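Local coordinates for uncharacterized protein (PDB 6SCE), which probably acts as a CRISPR-associated DNA nuclease of Type III defence, carrying CARF regions and switched on by cyclic oligoadenylate, at residues A[120-123]-A[129-132]; A[17-22]-A[131-136]. One frame throughout, in Å; residues are numbered along the deposited sequence.

Contact 1 (A[120-123]-A[129-132]); sequences RALF and EERS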
ATOM      1  N   ARG A 120      -9.810  -6.017 -18.240  1.00 28.41           N
ATOM      2  CA  ARG A 120      -9.563  -7.080 -19.209  1.00 28.57           C
ATOM      3  C   ARG A 120      -9.647  -8.433 -18.539  1.00 29.63           C
ATOM      4  O   ARG A 120      -9.266  -8.567 -17.382  1.00 29.76           O
ATOM      5  CB  ARG A 120      -8.167  -6.926 -19.787  1.00 30.28           C
ATOM      6  CG  ARG A 120      -7.895  -5.577 -20.432  1.00 34.18           C
ATOM      7  CD  ARG A 120      -6.457  -5.488 -20.916  1.00 33.70           C
ATOM      8  NE  ARG A 120      -6.188  -4.146 -21.378  1.00 37.03           N
ATOM      9  CZ  ARG A 120      -5.357  -3.823 -22.353  1.00 37.68           C
ATOM     10  NH1 ARG A 120      -4.675  -4.753 -23.004  1.00 41.61           N
ATOM     11  NH2 ARG A 120      -5.214  -2.551 -22.666  1.00 37.98           N
ATOM     12  N   ALA A 121     -10.150  -9.431 -19.255  1.00 29.75           N
ATOM     13  CA  ALA A 121      -9.982 -10.824 -18.843  1.00 31.41           C
ATOM     14  C   ALA A 121      -8.709 -11.351 -19.475  1.00 33.72           C
ATOM     15  O   ALA A 121      -8.517 -11.231 -20.694  1.00 34.02           O
ATOM     16  CB  ALA A 121     -11.170 -11.666 -19.304  1.00 32.39           C
ATOM     17  N   LEU A 122      -7.842 -11.939 -18.675  1.00 29.84           N
ATOM     18  CA  LEU A 122      -6.685 -12.650 -19.222  1.00 30.53           C
ATOM     19  C   LEU A 122      -6.887 -14.112 -18.987  1.00 30.91           C
ATOM     20  O   LEU A 122      -6.921 -14.560 -17.837  1.00 28.71           O
ATOM     21  CB  LEU A 122      -5.401 -12.200 -18.560  1.00 31.95           C
ATOM     22  CG  LEU A 122      -5.106 -10.711 -18.499  1.00 38.55           C
ATOM     23  CD1 LEU A 122      -3.654 -10.565 -18.079  1.00 41.43           C
ATOM     24  CD2 LEU A 122      -5.352 -10.005 -19.810  1.00 44.38           C
ATOM     25  N   PHE A 123      -7.102 -14.866 -20.058  1.00 31.19           N
ATOM     26  CA  PHE A 123      -7.228 -16.309 -19.940  1.00 29.25           C
ATOM     27  C   PHE A 123      -5.840 -16.876 -20.034  1.00 31.61           C
ATOM     28  O   PHE A 123      -5.057 -16.485 -20.894  1.00 32.01           O
ATOM     29  CB  PHE A 123      -8.180 -16.881 -21.006  1.00 33.99           C
ATOM     30  CG  PHE A 123      -9.582 -16.424 -20.821  1.00 35.24           C
ATOM     31  CD1 PHE A 123     -10.444 -17.120 -19.998  1.00 37.36           C
ATOM     32  CD2 PHE A 123     -10.011 -15.232 -21.383  1.00 38.22           C
ATOM     33  CE1 PHE A 123     -11.724 -16.664 -19.773  1.00 36.61           C
ATOM     34  CE2 PHE A 123     -11.299 -14.783 -21.164  1.00 40.82           C
ATOM     35  CZ  PHE A 123     -12.140 -15.493 -20.340  1.00 35.84           C
ATOM     36  N   GLU A 129      -5.404 -15.927 -24.034  1.00 40.04           N
ATOM     37  CA  GLU A 129      -6.310 -15.054 -24.765  1.00 43.29           C
ATOM     38  C   GLU A 129      -6.564 -13.887 -23.843  1.00 45.32           C
ATOM     39  O   GLU A 129      -6.574 -14.048 -22.631  1.00 39.53           O
ATOM     40  CB  GLU A 129      -7.665 -15.726 -25.018  1.00 48.85           C
ATOM     41  CG  GLU A 129      -7.682 -16.833 -26.056  1.00 57.20           C
ATOM     42  CD  GLU A 129      -9.005 -17.582 -26.085  1.00 61.09           C
ATOM     43  OE1 GLU A 129      -9.995 -17.097 -25.482  1.00 64.24           O
ATOM     44  OE2 GLU A 129      -9.046 -18.662 -26.704  1.00 63.35           O
ATOM     45  N   GLU A 130      -6.816 -12.726 -24.408  1.00 41.25           N
ATOM     46  CA  GLU A 130      -7.180 -11.573 -23.611  1.00 44.75           C
ATOM     47  C   GLU A 130      -8.403 -10.931 -24.283  1.00 45.80           C
ATOM     48  O   GLU A 130      -8.516 -10.975 -25.508  1.00 42.95           O
ATOM     49  CB  GLU A 130      -5.959 -10.658 -23.576  1.00 47.32           C
ATOM     50  CG  GLU A 130      -6.164  -9.270 -23.032  1.00 52.03           C
ATOM     51  CD  GLU A 130      -4.970  -8.381 -23.302  1.00 50.28           C
ATOM     52  OE1 GLU A 130      -3.828  -8.881 -23.308  1.00 56.44           O
ATOM     53  OE2 GLU A 130      -5.173  -7.176 -23.512  1.00 50.48           O
ATOM     54  N   ARG A 131      -9.352 -10.409 -23.508  1.00 39.13           N
ATOM     55  CA  ARG A 131     -10.468  -9.648 -24.065  0.50 39.77           C
ATOM     56  C   ARG A 131     -10.869  -8.504 -23.133  1.00 38.99           C
ATOM     57  O   ARG A 131     -10.748  -8.623 -21.904  1.00 33.30           O
ATOM     58  CB  ARG A 131     -11.672 -10.563 -24.352  0.50 42.81           C
ATOM     59  CG  ARG A 131     -12.424 -11.084 -23.140  0.50 44.22           C
ATOM     60  CD  ARG A 131     -13.685 -11.848 -23.542  0.50 45.67           C
ATOM     61  NE  ARG A 131     -13.385 -13.225 -23.914  0.50 44.02           N
ATOM     62  CZ  ARG A 131     -13.879 -14.302 -23.315  0.50 42.47           C
ATOM     63  NH1 ARG A 131     -13.511 -15.501 -23.740  0.50 41.04           N
ATOM     64  NH2 ARG A 131     -14.744 -14.191 -22.308  0.50 41.90           N
ATOM     65  N   SER A 132     -11.350  -7.421 -23.723  1.00 34.79           N
ATOM     66  CA  SER A 132     -11.839  -6.284 -23.002  1.00 36.76           C
ATOM     67  C   SER A 132     -13.179  -6.627 -22.422  1.00 36.01           C
ATOM     68  O   SER A 132     -13.988  -7.303 -23.075  1.00 37.35           O
ATOM     69  CB  SER A 132     -11.987  -5.097 -23.956  1.00 39.31           C
ATOM     70  OG  SER A 132     -12.403  -3.973 -23.218  1.00 42.12           O
TER
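R120 and E130 meet through a salt bridge, NH1 and OE2 being 2.5 Å apart; this is closer than usual and the bond is bent, so the exact length is doubtful. The carboxylate oxygen arrives at the edge of the guanidinium but 21° out of its plane, a single-atom contact. E130 reaches it with CG anti to the backbone N (chi1 169°) and an extended chain whose CG lies 3.4 Å from L122 CD2. On the other face of the sheet, R131 bends at chi3 and turns one face of its guanidinium to F123, with CE2 3.4 Å above the centre of that face. The two planes are 40° apart, which rules out a parallel stack, and a second modelled conformer of R131 need not share this. Between these two layers of side chains, four backbone bonds join the strands as an antiparallel hairpin, A121 with R131 and F123 with E129 being the hydrogen-bonded pairs. A121 N to R131 O is 2.8 Å and R131 N to A121 O 3.0 Å; F123 N to E129 O is 2.8 Å and E129 N to F123 O a longer 3.2 Å. Further out, E117 binds R120 NH2, W352 adds a cation-pi contact to R120, and E27 of helix 15-28 pairs with R131 NH1. Each arginine thus has a carboxylate partner beyond the hairpin, so its charge is probably well compensated.

Contact 2 (A[17-22]-A[131-136]); sequences AYLGLK and RSLEAE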
ATOM      1  N   ALA A  17     -14.247 -10.553  -7.927  1.00 22.86           N
ATOM      2  CA  ALA A  17     -14.908 -11.868  -7.833  1.00 24.09           C
ATOM      3  C   ALA A  17     -16.243 -11.833  -8.585  1.00 23.84           C
ATOM      4  O   ALA A  17     -16.606 -12.769  -9.324  1.00 24.37           O
ATOM      5  CB  ALA A  17     -15.132 -12.230  -6.371  1.00 24.07           C
ATOM      6  N   TYR A  18     -16.976 -10.749  -8.376  1.00 23.02           N
ATOM      7  CA  TYR A  18     -18.245 -10.547  -9.078  1.00 22.95           C
ATOM      8  C   TYR A  18     -18.040 -10.356 -10.568  1.00 24.41           C
ATOM      9  O   TYR A  18     -18.719 -11.010 -11.387  1.00 25.17           O
ATOM     10  CB  TYR A  18     -19.033  -9.405  -8.459  1.00 25.20           C
ATOM     11  CG  TYR A  18     -20.336  -9.130  -9.154  1.00 24.93           C
ATOM     12  CD1 TYR A  18     -21.256 -10.151  -9.392  1.00 27.57           C
ATOM     13  CD2 TYR A  18     -20.661  -7.847  -9.561  1.00 26.31           C
ATOM     14  CE1 TYR A  18     -22.469  -9.887 -10.021  1.00 28.32           C
ATOM     15  CE2 TYR A  18     -21.865  -7.580 -10.183  1.00 27.17           C
ATOM     16  CZ  TYR A  18     -22.760  -8.608 -10.422  1.00 28.49           C
ATOM     17  OH  TYR A  18     -23.964  -8.319 -11.056  1.00 29.33           O
ATOM     18  N   LEU A  19     -17.072  -9.539 -10.947  1.00 23.74           N
ATOM     19  CA  LEU A  19     -16.759  -9.384 -12.336  1.00 23.93           C
ATOM     20  C   LEU A  19     -16.452 -10.722 -13.018  1.00 26.26           C
ATOM     21  O   LEU A  19     -16.945 -10.984 -14.137  1.00 25.19           O
ATOM     22  CB  LEU A  19     -15.598  -8.397 -12.506  1.00 24.34           C
ATOM     23  CG  LEU A  19     -15.129  -8.129 -13.919  1.00 26.66           C
ATOM     24  CD1 LEU A  19     -16.260  -7.580 -14.782  1.00 28.06           C
ATOM     25  CD2 LEU A  19     -13.944  -7.161 -13.896  1.00 26.42           C
ATOM     26  N   GLY A  20     -15.663 -11.592 -12.356  1.00 25.89           N
ATOM     27  CA  GLY A  20     -15.329 -12.889 -12.931  1.00 23.99           C
ATOM     28  C   GLY A  20     -16.558 -13.760 -13.117  1.00 23.82           C
ATOM     29  O   GLY A  20     -16.681 -14.437 -14.149  1.00 26.03           O
ATOM     30  N   LEU A  21     -17.503 -13.687 -12.181  1.00 22.81           N
ATOM     31  CA  LEU A  21     -18.778 -14.390 -12.320  1.00 24.49           C
ATOM     32  C   LEU A  21     -19.555 -13.887 -13.555  1.00 26.41           C
ATOM     33  O   LEU A  21     -20.059 -14.697 -14.340  1.00 26.92           O
ATOM     34  CB  LEU A  21     -19.620 -14.282 -11.057  1.00 24.53           C
ATOM     35  CG  LEU A  21     -20.949 -15.033 -11.093  1.00 26.38           C
ATOM     36  CD1 LEU A  21     -20.826 -16.522 -11.420  1.00 29.06           C
ATOM     37  CD2 LEU A  21     -21.709 -14.838  -9.792  1.00 29.36           C
ATOM     38  N   LYS A  22     -19.584 -12.567 -13.765  1.00 26.51           N
ATOM     39  CA  LYS A  22     -20.279 -11.999 -14.941  1.00 27.15           C
ATOM     40  C   LYS A  22     -19.627 -12.511 -16.215  1.00 28.67           C
ATOM     41  O   LYS A  22     -20.321 -12.801 -17.184  1.00 28.63           O
ATOM     42  CB  LYS A  22     -20.304 -10.461 -14.895  1.00 26.15           C
ATOM     43  CG  LYS A  22     -21.106  -9.917 -13.725  1.00 26.87           C
ATOM     44  CD  LYS A  22     -21.137  -8.390 -13.747  1.00 28.08           C
ATOM     45  CE  LYS A  22     -22.119  -7.846 -14.783  1.00 28.93           C
ATOM     46  NZ  LYS A  22     -21.899  -6.390 -15.023  1.00 29.03           N
ATOM     47  N   ARG A 131      -9.352 -10.409 -23.508  1.00 39.13           N
ATOM     48  CA  ARG A 131     -10.468  -9.648 -24.065  0.50 39.77           C
ATOM     49  C   ARG A 131     -10.869  -8.504 -23.133  1.00 38.99           C
ATOM     50  O   ARG A 131     -10.748  -8.623 -21.904  1.00 33.30           O
ATOM     51  CB  ARG A 131     -11.672 -10.563 -24.352  0.50 42.81           C
ATOM     52  CG  ARG A 131     -12.424 -11.084 -23.140  0.50 44.22           C
ATOM     53  CD  ARG A 131     -13.685 -11.848 -23.542  0.50 45.67           C
ATOM     54  NE  ARG A 131     -13.385 -13.225 -23.914  0.50 44.02           N
ATOM     55  CZ  ARG A 131     -13.879 -14.302 -23.315  0.50 42.47           C
ATOM     56  NH1 ARG A 131     -13.511 -15.501 -23.740  0.50 41.04           N
ATOM     57  NH2 ARG A 131     -14.744 -14.191 -22.308  0.50 41.90           N
ATOM     58  N   SER A 132     -11.350  -7.421 -23.723  1.00 34.79           N
ATOM     59  CA  SER A 132     -11.839  -6.284 -23.002  1.00 36.76           C
ATOM     60  C   SER A 132     -13.179  -6.627 -22.422  1.00 36.01           C
ATOM     61  O   SER A 132     -13.988  -7.303 -23.075  1.00 37.35           O
ATOM     62  CB  SER A 132     -11.987  -5.097 -23.956  1.00 39.31           C
ATOM     63  OG  SER A 132     -12.403  -3.973 -23.218  1.00 42.12           O
ATOM     64  N   LEU A 133     -13.407  -6.215 -21.179  1.00 30.23           N
ATOM     65  CA  LEU A 133     -14.655  -6.503 -20.477  1.00 30.18           C
ATOM     66  C   LEU A 133     -15.606  -5.320 -20.456  1.00 34.16           C
ATOM     67  O   LEU A 133     -16.244  -5.006 -19.421  1.00 30.20           O
ATOM     68  CB  LEU A 133     -14.365  -7.004 -19.045  1.00 30.41           C
ATOM     69  CG  LEU A 133     -13.534  -8.300 -19.037  1.00 30.35           C
ATOM     70  CD1 LEU A 133     -13.294  -8.689 -17.588  1.00 29.26           C
ATOM     71  CD2 LEU A 133     -14.195  -9.428 -19.816  1.00 30.79           C
ATOM     72  N   GLU A 134     -15.781  -4.692 -21.631  1.00 33.53           N
ATOM     73  CA  GLU A 134     -16.694  -3.557 -21.745  1.00 36.43           C
ATOM     74  C   GLU A 134     -18.072  -3.926 -21.328  1.00 33.04           C
ATOM     75  O   GLU A 134     -18.719  -3.177 -20.626  1.00 31.61           O
ATOM     76  CB  GLU A 134     -16.805  -3.064 -23.194  1.00 42.89           C
ATOM     77  CG  GLU A 134     -15.561  -2.416 -23.709  1.00 50.18           C
ATOM     78  CD  GLU A 134     -15.308  -1.034 -23.140  1.00 54.30           C
ATOM     79  OE1 GLU A 134     -16.177  -0.429 -22.458  1.00 53.81           O
ATOM     80  OE2 GLU A 134     -14.186  -0.555 -23.386  1.00 61.14           O
ATOM     81  N   ALA A 135     -18.541  -5.086 -21.773  1.00 34.16           N
ATOM     82  CA  ALA A 135     -19.925  -5.497 -21.536  1.00 33.90           C
ATOM     83  C   ALA A 135     -20.181  -5.937 -20.105  1.00 32.76           C
ATOM     84  O   ALA A 135     -21.227  -5.641 -19.539  1.00 31.58           O
ATOM     85  CB  ALA A 135     -20.318  -6.625 -22.493  1.00 35.98           C
ATOM     86  N   GLU A 136     -19.214  -6.670 -19.549  1.00 29.71           N
ATOM     87  CA  GLU A 136     -19.311  -7.231 -18.202  1.00 30.48           C
ATOM     88  C   GLU A 136     -18.956  -6.234 -17.081  1.00 28.40           C
ATOM     89  O   GLU A 136     -19.249  -6.477 -15.917  1.00 27.01           O
ATOM     90  CB  GLU A 136     -18.345  -8.417 -18.102  1.00 31.95           C
ATOM     91  CG  GLU A 136     -18.658  -9.548 -19.072  1.00 34.26           C
ATOM     92  CD  GLU A 136     -17.876  -9.478 -20.377  1.00 37.52           C
ATOM     93  OE1 GLU A 136     -17.410  -8.378 -20.768  1.00 33.43           O
ATOM     94  OE2 GLU A 136     -17.694 -10.544 -21.019  1.00 42.06           O
TER
HETATM   95  O   HOH W   1     -22.989  -5.413 -17.207  1.00 52.67           O
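L19 and K22, on one side of helix 15-28, pack against the turn that follows strand 129-132, in a buried helix-to-loop contact at the edge of the N-terminal sheet. The apolar part is small: L19 CD2 lies 4.0 Å from L133 CD1, the two side chains crossing at a slant. L19 CD1 packs against the E136 carbonyl, at van der Waals distance from its O (3.4 Å). With its CG anti to the backbone N (chi1 179°), L19 extends its methyls to the turn. In the polar part, K22 NZ donates to E136 O at 2.8 Å, but from 54° above the carbonyl plane, not on a lone pair. A bend at chi3 (77°) brings NZ there, and a water takes a further N-H at 2.6 Å and passes a bond on to A135 O at 2.9 Å. E142 supplies a salt bridge to the same amine, while R26 of the same helix pairs with the E136 carboxylate. The bound nucleic acid lies about 5 Å away between nearest atoms. One ammonium group therefore serves a carboxylate, a water and a main-chain carbonyl, holding the hairpin exit to the helix by charge as well as leucine packing.

Overall arrangement
From the N terminus the chain first runs strand 5-10 and then helix 15-28, which carries the first half of contact 2. It then builds most of the seven-stranded sheet, whose strand order 3-2-1-4-5-6-7 is Rossmann-like, consistent with a CARF domain. Contact 1 closes a short hairpin turn, with six residues' separation between its ends, and makes 129-132 the outermost strand. Contact 2 closes a span of more than a hundred residues that contains segment 120-123 and the hairpin turn after it. R131 and S132 belong to both, the centres lie 9 Å apart, and L133 CG packs 3.6 Å from A121 N. Together they tie the sheet's edge hairpin to the first helix.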